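PDB 3LR1: tungstate ABC transporter, periplasmic tungstate-binding protein from Geobacter sulfurreducens, which probably binds tungstate in the periplasm and delivers it to its ABC transporter for uptake into the cell. Local coordinates for residues Thr117-Gly122 with Arg164-Leu169; Val89-Asp94 with Thr183-Leu188; Ile201-Pro206 with Leu216-Ile221; Arg6-Thr11 with Lys35-Ala40. All blocks are in the same frame, centred on the assembly; numbering follows the deposited sequence.

Overall arrangement
Contacts 1 and 2 sit on one side of the chain's centre and contacts 3 and 4 on the other, as expected for the two lobes of a periplasmic binding protein. Within each pair the centres lie about 11 Å apart. Contacts 1 and 2 adjoin through the neighbouring strands 167-171 and 78-90, and contacts 3 and 4 meet where Leu-220 packs on Leu-7. Contacts 1 and 3 are buried, whereas contacts 2 and 4 are partly open to solvent. Chemistry follows place: contact 3 is helix-on-sheet and wholly apolar, contacts 1 and 2 join backbone bonding to apolar packing, and contact 4 adds a salt bridge near the N-terminal ends of its strands.

Contact 1: residues Thr117-Gly122 with Arg164-Leu169; sequences TFISRG and RRAYTL
The ring of Tyr-167 takes the carbonyl oxygen of Thr-117 at its edge and in its plane, CD2 lying 3.8 Å from Thr-117 O. The Phe-118 ring instead meets the backbone of 167-169 obliquely, with CE1 3.6 Å from Leu-169 N and CZ beside Leu-169 CB. Both rings stand on the same face of a parallel strand pair, 118-120 with 167-171, in the alpha/beta sheet of one lobe of the periplasmic-binding-protein fold; Leu-111 of helix 104-114 covers them. CG of Phe-118 is anti to the backbone N (chi1 173°), a setting that carries the ring along its strand toward Leu-169.

Two backbone bonds fix the register. Tyr-167 N donates to Thr-117 O at 3.0 Å, and Ile-119 N returns an equally short bond to Tyr-167 O, nearly along the C=O axis. On the reverse face, Ile-119 and Thr-168 both pack on Val-157 of helix 154-164. Ala-166 CB fills the corner there, 3.6 Å from Thr-117 CG2 and 3.8 Å from Ile-119 CD1. From Ile-119 and Thr-168 onward the strands diverge, and a side chain takes over from the backbone: Thr-168 OG1 donates to Ile-119 O at 2.7 Å, in the carbonyl plane. The same Ile-119 O accepts a second bond from a water, which also donates to Leu-169 O at 2.8 Å.

Contact 2: residues Val89-Asp94 with Thr183-Leu188; sequences VGPKND and TDLVIL
Leu-188 lays its CD1 methyl against the backbone of Gly-90, 3.6 Å from Gly-90 CA, where the glycine brings no side chain. Its other methyl, CD2, lies 3.6 Å from Asp-94 CB, the leucine and aspartate sliding past each other in opposite directions. Leu-185, from the same segment, covers the other face of the Gly-90 to Pro-91 peptide with CD2, 3.6 Å from Pro-91 N, while its CD1 meets Val-89 CG2, the two side chains crossing at about a right angle.

Around this centre runs a short antiparallel pairing of strands 78-90 and 186-190, part of the chain's mixed sheet. Gly-90 and Val-186 form its hydrogen-bonded pair: Gly-90 N donates to Val-186 O at 3.1 Å, and Val-186 N gives a straighter bond to Gly-90 O (170°). Val-89 and Ile-187 make the adjoining non-hydrogen-bonded pair, with CG1 on CG1. After Gly-90 the chain folds into a type I turn, Pro-91 to Asp-94, closed by Asp-94 N on Pro-91 O at 2.9 Å, and Val-186 CG2 packs against Lys-92 CA.

In Asp-94, chi1 of -178° sets CG trans to the amide, beside Leu-188 CD2. At this polar edge OD1 accepts from Tyr-167 OH and Ile-98 N, and OD2 from Ala-99 N. With an alanine here, that hydroxyl and those two amides would probably lose their common acceptor, leaving the turn less firmly tied to strand 167-171. The strands are joined by backbone bonds and methyl packing, while the carboxylate anchors the loop that follows.

Contact 3: residues Ile201-Pro206 with Leu216-Ile221; sequences IMAVNP and LAMKLI
Ile-221 and Ile-201 slide past each other in opposite directions, CG2 of Ile-221 meeting CG2 of Ile-201 at 3.9 Å. With Ala-203 they bury the most surface where helix 214-224 packs on strand 197-204, a strand followed by a helix that runs back along it, as in the alpha/beta lobes of binding proteins. Strand 201-204 and helix 216-221 run nearly antiparallel (172°), their axes 8.2 Å apart at closest approach.

In Ile-201, chi1 of -166° puts CG1 anti to the backbone N and CG2 in the crowded position between N and carbonyl carbon, and both branches come 4.0 Å from Ile-221 CG1. From there the helix isoleucine reaches toward the strand backbone at Ala-203, although the placing of its CD1 is doubtful because it clashes with Met-218 CE. Replacing Ile-221 with an alanine would probably open a gap between helix and strand, leaving the Ile-201 branches without their main partner on the helix. Val-57 of strand 57-60 touches Ile-201 and Ala-217, extending the apolar layer to the next strand. One helix turn back, two small residues face each other, allowing close approach: Ala-203 CB lies 4.0 Å from Ala-217 CB.

Contact 4: residues Arg6-Thr11 with Lys35-Ala40; sequences RLKMST and KVDVIA
Arg-6 to Thr-11 pair one-for-one with Lys-35 to Ala-40 as parallel strands whose axes differ by 25°. Five backbone bonds pass back and forth, from Leu-7 N on Lys-35 O at 2.8 Å, through a nearly straight Met-9 N on Asp-37 O, to Thr-11 N on Ile-39 O.

On one face Leu-7 CD2 lies beside Val-36 CG2, and Thr-11 CG2 meets Val-38 CG1 at 3.7 Å. Helix 20-32 covers this face through Leu-21, Leu-25 and Phe-28; it belongs to the connection between the two strands, making a beta-alpha-beta crossover, as in alpha/beta binding-protein lobes.

The opposite face is mostly polar, with Ile-39 CD1 against Lys-8 CD. Arg-6 NH2 forms a salt bridge to Asp-37 OD1 at 2.9 Å, received on the syn lone pair of that oxygen, and NE adds a weak bond to it. A bend at chi3 (72°) helps bring the Arg-6 guanidinium across to Asp-37. The oxygen lies at the guanidinium edge, in plane, although the flat groups are turned 44° apart. Lys-35 CG rests over one guanidinium face, 4.1 Å above it and offset toward the rim. The Arg-6 side chain is also about 4 Å from a bound tungsten ion.

Contact 1: residues Thr117-Gly122 with Arg164-Leu169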
loop_
_atom_site.group_PDB
_atom_site.type_symbol
_atom_site.label_atom_id
_atom_site.label_comp_id
_atom_site.label_asym_id
_atom_site.label_seq_id
_atom_site.Cartn_x
_atom_site.Cartn_y
_atom_site.Cartn_z
ATOM N N THR A 117 -12.134 -17.490 9.962
ATOM C CA THR A 117 -10.844 -17.492 9.339
ATOM C C THR A 117 -10.496 -16.099 8.823
ATOM O O THR A 117 -11.349 -15.468 8.202
ATOM C CB THR A 117 -10.805 -18.485 8.209
ATOM O OG1 THR A 117 -11.141 -19.782 8.740
ATOM C CG2 THR A 117 -9.424 -18.547 7.660
ATOM N N PHE A 118 -9.274 -15.642 9.111
ATOM C CA PHE A 118 -8.797 -14.297 8.779
ATOM C C PHE A 118 -7.328 -14.397 8.289
ATOM O O PHE A 118 -6.459 -14.978 8.966
ATOM C CB PHE A 118 -8.880 -13.327 9.982
ATOM C CG PHE A 118 -8.246 -11.974 9.728
ATOM C CD1 PHE A 118 -9.016 -10.896 9.266
ATOM C CD2 PHE A 118 -6.892 -11.790 9.921
ATOM C CE1 PHE A 118 -8.431 -9.682 9.001
ATOM C CE2 PHE A 118 -6.289 -10.547 9.686
ATOM C CZ PHE A 118 -7.042 -9.506 9.197
ATOM N N ILE A 119 -7.053 -13.799 7.120
ATOM C CA ILE A 119 -5.696 -13.812 6.548
ATOM C C ILE A 119 -4.974 -12.487 6.811
ATOM O O ILE A 119 -5.384 -11.406 6.295
ATOM C CB ILE A 119 -5.734 -14.017 5.040
ATOM C CG1 ILE A 119 -6.792 -15.043 4.627
ATOM C CG2 ILE A 119 -4.376 -14.398 4.524
ATOM C CD1 ILE A 119 -6.709 -16.457 5.293
ATOM N N SER A 120 -3.874 -12.587 7.565
ATOM C CA SER A 120 -2.947 -11.502 7.773
ATOM C C SER A 120 -1.974 -11.447 6.615
ATOM O O SER A 120 -1.614 -12.465 6.079
ATOM C CB SER A 120 -2.167 -11.749 9.049
ATOM O OG SER A 120 -1.234 -10.739 9.316
ATOM N N ARG A 121 -1.523 -10.267 6.248
ATOM C CA ARG A 121 -0.425 -10.139 5.278
ATOM C C ARG A 121 0.836 -10.765 5.890
ATOM O O ARG A 121 1.634 -11.382 5.165
ATOM C CB ARG A 121 -0.158 -8.696 4.917
ATOM C CG ARG A 121 -1.230 -8.027 4.023
ATOM C CD ARG A 121 -1.007 -8.438 2.567
ATOM N NE ARG A 121 0.318 -8.001 2.131
ATOM C CZ ARG A 121 0.654 -6.760 1.806
ATOM N NH1 ARG A 121 -0.253 -5.797 1.779
ATOM N NH2 ARG A 121 1.923 -6.487 1.501
ATOM N N GLY A 122 1.008 -10.611 7.209
ATOM C CA GLY A 122 2.177 -11.143 7.913
ATOM C C GLY A 122 3.539 -10.840 7.284
ATOM O O GLY A 122 4.387 -11.735 7.183
ATOM N N ARG A 164 -10.368 -19.556 0.711
ATOM C CA ARG A 164 -10.618 -20.078 2.054
ATOM C C ARG A 164 -11.952 -19.585 2.603
ATOM O O ARG A 164 -12.319 -19.954 3.696
ATOM C CB ARG A 164 -9.470 -19.652 3.008
ATOM C CG ARG A 164 -8.020 -20.052 2.626
ATOM C CD ARG A 164 -7.579 -21.453 3.055
ATOM N NE ARG A 164 -7.493 -21.686 4.510
ATOM C CZ ARG A 164 -6.397 -21.554 5.285
ATOM N NH1 ARG A 164 -5.203 -21.143 4.793
ATOM N NH2 ARG A 164 -6.522 -21.833 6.590
ATOM N N ARG A 165 -12.643 -18.704 1.861
ATOM C CA ARG A 165 -13.847 -18.003 2.315
ATOM C C ARG A 165 -13.625 -17.331 3.664
ATOM O O ARG A 165 -14.425 -17.473 4.626
ATOM C CB ARG A 165 -15.020 -18.976 2.307
ATOM C CG ARG A 165 -15.434 -19.185 0.862
ATOM C CD ARG A 165 -15.626 -20.561 0.665
ATOM N NE ARG A 165 -16.531 -21.045 1.710
ATOM C CZ ARG A 165 -16.508 -22.271 2.237
ATOM N NH1 ARG A 165 -15.613 -23.172 1.820
ATOM N NH2 ARG A 165 -17.391 -22.574 3.187
ATOM N N ALA A 166 -12.510 -16.614 3.699
ATOM C CA ALA A 166 -11.992 -15.947 4.894
ATOM C C ALA A 166 -12.248 -14.453 4.755
ATOM O O ALA A 166 -12.659 -13.947 3.682
ATOM C CB ALA A 166 -10.460 -16.235 5.095
ATOM N N TYR A 167 -12.065 -13.762 5.887
ATOM C CA TYR A 167 -12.023 -12.335 5.923
ATOM C C TYR A 167 -10.560 -11.888 5.831
ATOM O O TYR A 167 -9.641 -12.625 6.152
ATOM C CB TYR A 167 -12.622 -11.828 7.230
ATOM C CG TYR A 167 -14.065 -12.143 7.457
ATOM C CD1 TYR A 167 -15.041 -11.170 7.236
ATOM C CD2 TYR A 167 -14.476 -13.364 7.994
ATOM C CE1 TYR A 167 -16.381 -11.430 7.481
ATOM C CE2 TYR A 167 -15.837 -13.614 8.243
ATOM C CZ TYR A 167 -16.773 -12.642 7.992
ATOM O OH TYR A 167 -18.142 -12.869 8.255
ATOM N N THR A 168 -10.359 -10.673 5.362
ATOM C CA THR A 168 -9.064 -10.060 5.350
ATOM C C THR A 168 -9.209 -8.539 5.356
ATOM O O THR A 168 -10.236 -7.994 4.852
ATOM C CB THR A 168 -8.178 -10.568 4.146
ATOM O OG1 THR A 168 -6.813 -10.169 4.399
ATOM C CG2 THR A 168 -8.634 -10.007 2.791
ATOM N N LEU A 169 -8.191 -7.874 5.911
ATOM C CA LEU A 169 -8.038 -6.457 5.875
ATOM C C LEU A 169 -7.259 -6.147 4.601
ATOM O O LEU A 169 -6.193 -6.727 4.355
ATOM C CB LEU A 169 -7.290 -5.950 7.115
ATOM C CG LEU A 169 -7.082 -4.459 7.188
ATOM C CD1 LEU A 169 -8.429 -3.722 7.638
ATOM C CD2 LEU A 169 -5.881 -4.142 8.125
HETATM O O HOH W 1 -4.994 -8.510 6.193
#

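Contact 2: residues Val89-Asp94 with Thr183-Leu188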
loop_
_atom_site.group_PDB
_atom_site.type_symbol
_atom_site.label_atom_id
_atom_site.label_comp_id
_atom_site.label_asym_id
_atom_site.label_seq_id
_atom_site.Cartn_x
_atom_site.Cartn_y
_atom_site.Cartn_z
ATOM N N VAL A 89 -12.987 -7.206 3.904
ATOM C CA VAL A 89 -13.727 -7.980 2.969
ATOM C C VAL A 89 -13.879 -9.414 3.475
ATOM O O VAL A 89 -13.120 -9.912 4.302
ATOM C CB VAL A 89 -13.074 -7.990 1.533
ATOM C CG1 VAL A 89 -13.056 -6.541 0.861
ATOM C CG2 VAL A 89 -11.721 -8.676 1.520
ATOM N N GLY A 90 -14.896 -10.062 2.953
ATOM C CA GLY A 90 -15.196 -11.417 3.323
ATOM C C GLY A 90 -16.339 -11.994 2.486
ATOM O O GLY A 90 -16.863 -11.329 1.609
ATOM N N PRO A 91 -16.741 -13.215 2.753
ATOM C CA PRO A 91 -17.806 -13.857 2.002
ATOM C C PRO A 91 -19.126 -13.119 2.020
ATOM O O PRO A 91 -19.453 -12.554 3.006
ATOM C CB PRO A 91 -17.949 -15.183 2.709
ATOM C CG PRO A 91 -17.252 -15.056 3.917
ATOM C CD PRO A 91 -16.193 -14.100 3.758
ATOM N N LYS A 92 -19.864 -13.122 0.938
ATOM C CA LYS A 92 -21.018 -12.261 0.856
ATOM C C LYS A 92 -22.135 -12.558 1.843
ATOM O O LYS A 92 -23.020 -11.765 2.014
ATOM C CB LYS A 92 -21.539 -12.146 -0.555
ATOM C CG LYS A 92 -22.383 -13.267 -1.060
ATOM C CD LYS A 92 -22.929 -12.836 -2.363
ATOM C CE LYS A 92 -23.525 -13.943 -3.161
ATOM N NZ LYS A 92 -24.783 -13.442 -3.740
ATOM N N ASN A 93 -22.038 -13.695 2.509
ATOM C CA ASN A 93 -22.976 -14.094 3.540
ATOM C C ASN A 93 -22.456 -13.913 4.971
ATOM O O ASN A 93 -23.056 -14.349 5.911
ATOM C CB ASN A 93 -23.457 -15.526 3.281
ATOM C CG ASN A 93 -22.561 -16.538 3.845
ATOM O OD1 ASN A 93 -22.999 -17.515 4.384
ATOM N ND2 ASN A 93 -21.302 -16.307 3.746
ATOM N N ASP A 94 -21.305 -13.281 5.093
ATOM C CA ASP A 94 -20.806 -12.718 6.313
ATOM C C ASP A 94 -21.188 -13.507 7.539
ATOM O O ASP A 94 -21.970 -13.055 8.302
ATOM C CB ASP A 94 -21.333 -11.284 6.405
ATOM C CG ASP A 94 -20.846 -10.549 7.612
ATOM O OD1 ASP A 94 -19.943 -10.988 8.267
ATOM O OD2 ASP A 94 -21.420 -9.540 7.912
ATOM N N THR A 183 -11.997 -11.969 -7.311
ATOM C CA THR A 183 -12.603 -12.395 -6.029
ATOM C C THR A 183 -14.078 -12.348 -6.184
ATOM O O THR A 183 -14.569 -11.539 -6.959
ATOM C CB THR A 183 -12.642 -11.381 -4.826
ATOM O OG1 THR A 183 -12.239 -10.026 -5.149
ATOM C CG2 THR A 183 -12.159 -11.949 -3.609
ATOM N N ASP A 184 -14.787 -13.067 -5.311
ATOM C CA ASP A 184 -16.231 -12.872 -5.086
ATOM C C ASP A 184 -16.488 -12.327 -3.661
ATOM O O ASP A 184 -17.632 -12.219 -3.260
ATOM C CB ASP A 184 -17.022 -14.185 -5.306
ATOM C CG ASP A 184 -16.563 -15.325 -4.404
ATOM O OD1 ASP A 184 -15.599 -15.138 -3.655
ATOM O OD2 ASP A 184 -17.168 -16.418 -4.421
ATOM N N LEU A 185 -15.436 -12.005 -2.893
ATOM C CA LEU A 185 -15.554 -11.343 -1.588
ATOM C C LEU A 185 -16.098 -9.928 -1.786
ATOM O O LEU A 185 -15.907 -9.298 -2.839
ATOM C CB LEU A 185 -14.217 -11.291 -0.846
ATOM C CG LEU A 185 -13.484 -12.629 -0.619
ATOM C CD1 LEU A 185 -12.137 -12.491 0.054
ATOM C CD2 LEU A 185 -14.376 -13.613 0.106
ATOM N N VAL A 186 -16.787 -9.436 -0.771
ATOM C CA VAL A 186 -17.406 -8.152 -0.830
ATOM C C VAL A 186 -16.916 -7.363 0.376
ATOM O O VAL A 186 -16.515 -7.945 1.382
ATOM C CB VAL A 186 -18.946 -8.258 -0.783
ATOM C CG1 VAL A 186 -19.510 -8.973 -2.035
ATOM C CG2 VAL A 186 -19.377 -8.948 0.471
ATOM N N ILE A 187 -17.004 -6.029 0.292
ATOM C CA ILE A 187 -16.717 -5.166 1.421
ATOM C C ILE A 187 -17.832 -5.327 2.470
ATOM O O ILE A 187 -19.021 -5.020 2.229
ATOM C CB ILE A 187 -16.580 -3.642 0.976
ATOM C CG1 ILE A 187 -15.486 -3.437 -0.086
ATOM C CG2 ILE A 187 -16.350 -2.703 2.146
ATOM C CD1 ILE A 187 -15.523 -2.013 -0.693
ATOM N N LEU A 188 -17.425 -5.773 3.654
ATOM C CA LEU A 188 -18.355 -5.924 4.785
ATOM C C LEU A 188 -18.157 -4.858 5.839
ATOM O O LEU A 188 -19.078 -4.537 6.595
ATOM C CB LEU A 188 -18.208 -7.323 5.362
ATOM C CG LEU A 188 -18.654 -8.406 4.378
ATOM C CD1 LEU A 188 -18.014 -9.733 4.802
ATOM C CD2 LEU A 188 -20.206 -8.529 4.305
HETATM O O HOH W 2 -18.706 -14.101 -1.091
#

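Contact 3: residues Ile201-Pro206 with Leu216-Ile221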
loop_
_atom_site.group_PDB
_atom_site.type_symbol
_atom_site.label_atom_id
_atom_site.label_comp_id
_atom_site.label_asym_id
_atom_site.label_seq_id
_atom_site.Cartn_x
_atom_site.Cartn_y
_atom_site.Cartn_z
ATOM N N ILE A 201 6.335 9.467 -0.357
ATOM C CA ILE A 201 7.102 9.562 -1.577
ATOM C C ILE A 201 8.390 10.309 -1.207
ATOM O O ILE A 201 8.329 11.328 -0.517
ATOM C CB ILE A 201 6.295 10.202 -2.764
ATOM C CG1 ILE A 201 7.052 9.937 -4.070
ATOM C CG2 ILE A 201 5.985 11.719 -2.542
ATOM C CD1 ILE A 201 6.222 10.217 -5.359
HETATM N N MSE A 202 9.545 9.761 -1.607
HETATM C CA MSE A 202 10.866 10.238 -1.123
HETATM C C MSE A 202 11.847 10.131 -2.265
HETATM O O MSE A 202 11.756 9.204 -3.067
HETATM C CB MSE A 202 11.387 9.383 0.039
HETATM C CG MSE A 202 10.484 9.255 1.180
HETATM SE SE MSE A 202 11.069 7.876 2.389
HETATM C CE MSE A 202 10.698 6.168 1.569
ATOM N N ALA A 203 12.763 11.083 -2.335
ATOM C CA ALA A 203 13.855 11.089 -3.289
ATOM C C ALA A 203 15.054 10.408 -2.638
ATOM O O ALA A 203 15.340 10.626 -1.422
ATOM C CB ALA A 203 14.172 12.521 -3.724
ATOM N N VAL A 204 15.741 9.569 -3.433
ATOM C CA VAL A 204 16.972 8.904 -3.042
ATOM C C VAL A 204 18.053 9.998 -3.001
ATOM O O VAL A 204 18.158 10.842 -3.926
ATOM C CB VAL A 204 17.355 7.788 -4.002
ATOM C CG1 VAL A 204 18.731 7.214 -3.644
ATOM C CG2 VAL A 204 16.291 6.671 -3.922
ATOM N N ASN A 205 18.812 10.010 -1.922
ATOM C CA ASN A 205 19.740 11.126 -1.622
ATOM C C ASN A 205 20.971 11.138 -2.525
ATOM O O ASN A 205 21.792 10.246 -2.456
ATOM C CB ASN A 205 20.147 11.023 -0.163
ATOM C CG ASN A 205 20.934 12.180 0.304
ATOM O OD1 ASN A 205 21.263 13.069 -0.473
ATOM N ND2 ASN A 205 21.290 12.171 1.573
ATOM N N PRO A 206 21.108 12.157 -3.375
ATOM C CA PRO A 206 22.301 12.178 -4.242
ATOM C C PRO A 206 23.609 12.433 -3.493
ATOM O O PRO A 206 24.670 12.216 -4.075
ATOM C CB PRO A 206 22.037 13.346 -5.182
ATOM C CG PRO A 206 21.057 14.247 -4.416
ATOM C CD PRO A 206 20.257 13.352 -3.537
ATOM N N LEU A 216 14.953 15.350 -11.239
ATOM C CA LEU A 216 13.758 14.791 -11.829
ATOM C C LEU A 216 12.856 14.142 -10.744
ATOM O O LEU A 216 11.611 14.279 -10.756
ATOM C CB LEU A 216 14.149 13.766 -12.862
ATOM C CG LEU A 216 13.279 13.394 -14.049
ATOM C CD1 LEU A 216 12.571 14.664 -14.705
ATOM C CD2 LEU A 216 14.127 12.689 -15.143
ATOM N N ALA A 217 13.498 13.473 -9.769
ATOM C CA ALA A 217 12.738 12.946 -8.598
ATOM C C ALA A 217 11.967 14.059 -7.893
ATOM O O ALA A 217 10.795 13.897 -7.540
ATOM C CB ALA A 217 13.635 12.181 -7.625
HETATM N N MSE A 218 12.637 15.187 -7.687
HETATM C CA MSE A 218 12.017 16.294 -6.984
HETATM C C MSE A 218 10.830 16.875 -7.805
HETATM O O MSE A 218 9.777 17.248 -7.236
HETATM C CB MSE A 218 13.071 17.301 -6.611
HETATM C CG MSE A 218 13.975 16.858 -5.437
HETATM SE SE MSE A 218 13.008 16.313 -3.807
HETATM C CE MSE A 218 11.830 14.906 -4.481
ATOM N N LYS A 219 10.966 16.864 -9.128
ATOM C CA LYS A 219 9.837 17.287 -9.960
ATOM C C LYS A 219 8.667 16.380 -9.832
ATOM O O LYS A 219 7.523 16.844 -9.765
ATOM C CB LYS A 219 10.238 17.454 -11.377
ATOM C CG LYS A 219 11.024 18.734 -11.621
ATOM C CD LYS A 219 11.737 18.653 -12.970
ATOM C CE LYS A 219 12.325 19.977 -13.358
ATOM N NZ LYS A 219 13.342 19.751 -14.453
ATOM N N LEU A 220 8.954 15.071 -9.759
ATOM C CA LEU A 220 7.915 14.099 -9.561
ATOM C C LEU A 220 7.190 14.317 -8.249
ATOM O O LEU A 220 5.932 14.314 -8.215
ATOM C CB LEU A 220 8.415 12.672 -9.705
ATOM C CG LEU A 220 7.315 11.617 -9.538
ATOM C CD1 LEU A 220 6.237 11.668 -10.704
ATOM C CD2 LEU A 220 7.922 10.194 -9.435
ATOM N N ILE A 221 7.947 14.517 -7.167
ATOM C CA ILE A 221 7.323 14.690 -5.883
ATOM C C ILE A 221 6.454 15.972 -5.865
ATOM O O ILE A 221 5.346 15.969 -5.342
ATOM C CB ILE A 221 8.376 14.738 -4.733
ATOM C CG1 ILE A 221 9.052 13.346 -4.621
ATOM C CG2 ILE A 221 7.656 15.164 -3.434
ATOM C CD1 ILE A 221 10.249 13.237 -3.589
#

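Contact 4: residues Arg6-Thr11 with Lys35-Ala40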
loop_
_atom_site.group_PDB
_atom_site.type_symbol
_atom_site.label_atom_id
_atom_site.label_comp_id
_atom_site.label_asym_id
_atom_site.label_seq_id
_atom_site.Cartn_x
_atom_site.Cartn_y
_atom_site.Cartn_z
ATOM N N ARG A 6 14.833 8.322 -18.226
ATOM C CA ARG A 6 14.004 7.470 -17.407
ATOM C C ARG A 6 14.251 7.817 -15.950
ATOM O O ARG A 6 15.360 8.139 -15.574
ATOM C CB ARG A 6 14.350 5.978 -17.628
ATOM C CG ARG A 6 14.608 5.652 -19.157
ATOM C CD ARG A 6 14.622 4.133 -19.476
ATOM N NE ARG A 6 13.280 3.637 -19.387
ATOM C CZ ARG A 6 12.541 3.138 -20.349
ATOM N NH1 ARG A 6 12.958 3.004 -21.588
ATOM N NH2 ARG A 6 11.337 2.746 -20.032
ATOM N N LEU A 7 13.189 7.798 -15.167
ATOM C CA LEU A 7 13.228 7.980 -13.715
ATOM C C LEU A 7 12.717 6.666 -13.191
ATOM O O LEU A 7 11.673 6.201 -13.653
ATOM C CB LEU A 7 12.236 9.092 -13.330
ATOM C CG LEU A 7 12.076 9.363 -11.848
ATOM C CD1 LEU A 7 13.341 9.976 -11.272
ATOM C CD2 LEU A 7 10.828 10.299 -11.659
ATOM N N LYS A 8 13.399 6.100 -12.206
ATOM C CA LYS A 8 13.045 4.769 -11.631
ATOM C C LYS A 8 12.416 4.977 -10.257
ATOM O O LYS A 8 12.938 5.669 -9.440
ATOM C CB LYS A 8 14.287 3.931 -11.494
ATOM C CG LYS A 8 14.762 3.397 -12.902
ATOM C CD LYS A 8 15.787 2.280 -12.701
ATOM C CE LYS A 8 17.168 2.832 -12.611
ATOM N NZ LYS A 8 18.185 1.725 -12.194
HETATM N N MSE A 9 11.247 4.452 -10.058
HETATM C CA MSE A 9 10.536 4.522 -8.809
HETATM C C MSE A 9 10.308 3.100 -8.277
HETATM O O MSE A 9 9.705 2.239 -8.946
HETATM C CB MSE A 9 9.190 5.201 -9.002
HETATM C CG MSE A 9 8.345 5.276 -7.789
HETATM SE SE MSE A 9 6.728 6.302 -8.244
HETATM C CE MSE A 9 5.742 4.794 -8.527
ATOM N N SER A 10 10.730 2.855 -7.052
ATOM C CA SER A 10 10.349 1.581 -6.409
ATOM C C SER A 10 9.071 1.806 -5.619
ATOM O O SER A 10 8.848 2.882 -5.036
ATOM C CB SER A 10 11.431 0.988 -5.498
ATOM O OG SER A 10 11.621 1.816 -4.377
ATOM N N THR A 11 8.241 0.778 -5.631
ATOM C CA THR A 11 6.939 0.771 -4.933
ATOM C C THR A 11 6.555 -0.650 -4.591
ATOM O O THR A 11 7.345 -1.601 -4.803
ATOM C CB THR A 11 5.850 1.483 -5.723
ATOM O OG1 THR A 11 4.703 1.763 -4.882
ATOM C CG2 THR A 11 5.438 0.789 -6.982
ATOM N N LYS A 35 10.277 8.867 -19.066
ATOM C CA LYS A 35 9.539 7.668 -18.753
ATOM C C LYS A 35 9.768 7.402 -17.263
ATOM O O LYS A 35 10.909 7.489 -16.803
ATOM C CB LYS A 35 10.137 6.472 -19.515
ATOM C CG LYS A 35 9.952 6.468 -21.003
ATOM C CD LYS A 35 8.502 6.469 -21.384
ATOM C CE LYS A 35 8.332 5.743 -22.827
ATOM N NZ LYS A 35 9.481 6.082 -23.759
ATOM N N VAL A 36 8.714 7.062 -16.529
ATOM C CA VAL A 36 8.845 6.659 -15.134
ATOM C C VAL A 36 8.655 5.159 -15.122
ATOM O O VAL A 36 7.523 4.659 -15.393
ATOM C CB VAL A 36 7.838 7.377 -14.202
ATOM C CG1 VAL A 36 7.959 6.899 -12.725
ATOM C CG2 VAL A 36 7.978 8.969 -14.353
ATOM N N ASP A 37 9.750 4.429 -14.827
ATOM C CA ASP A 37 9.709 2.979 -14.635
ATOM C C ASP A 37 9.235 2.670 -13.212
ATOM O O ASP A 37 9.850 3.146 -12.211
ATOM C CB ASP A 37 11.085 2.356 -14.765
ATOM C CG ASP A 37 11.667 2.440 -16.125
ATOM O OD1 ASP A 37 11.009 2.790 -17.113
ATOM O OD2 ASP A 37 12.852 2.061 -16.173
ATOM N N VAL A 38 8.170 1.884 -13.128
ATOM C CA VAL A 38 7.616 1.454 -11.873
ATOM C C VAL A 38 8.150 0.047 -11.564
ATOM O O VAL A 38 7.891 -0.913 -12.297
ATOM C CB VAL A 38 6.061 1.457 -11.927
ATOM C CG1 VAL A 38 5.465 0.929 -10.664
ATOM C CG2 VAL A 38 5.513 2.843 -12.260
ATOM N N ILE A 39 8.858 -0.065 -10.454
ATOM C CA ILE A 39 9.511 -1.329 -9.979
ATOM C C ILE A 39 8.743 -1.725 -8.715
ATOM O O ILE A 39 8.965 -1.175 -7.633
ATOM C CB ILE A 39 11.015 -1.138 -9.714
ATOM C CG1 ILE A 39 11.698 -0.768 -11.064
ATOM C CG2 ILE A 39 11.624 -2.400 -9.032
ATOM C CD1 ILE A 39 13.152 -0.266 -10.940
ATOM N N ALA A 40 7.781 -2.611 -8.890
ATOM C CA ALA A 40 6.874 -3.008 -7.852
ATOM C C ALA A 40 7.307 -4.355 -7.275
ATOM O O ALA A 40 7.292 -5.404 -7.933
ATOM C CB ALA A 40 5.442 -3.087 -8.391
#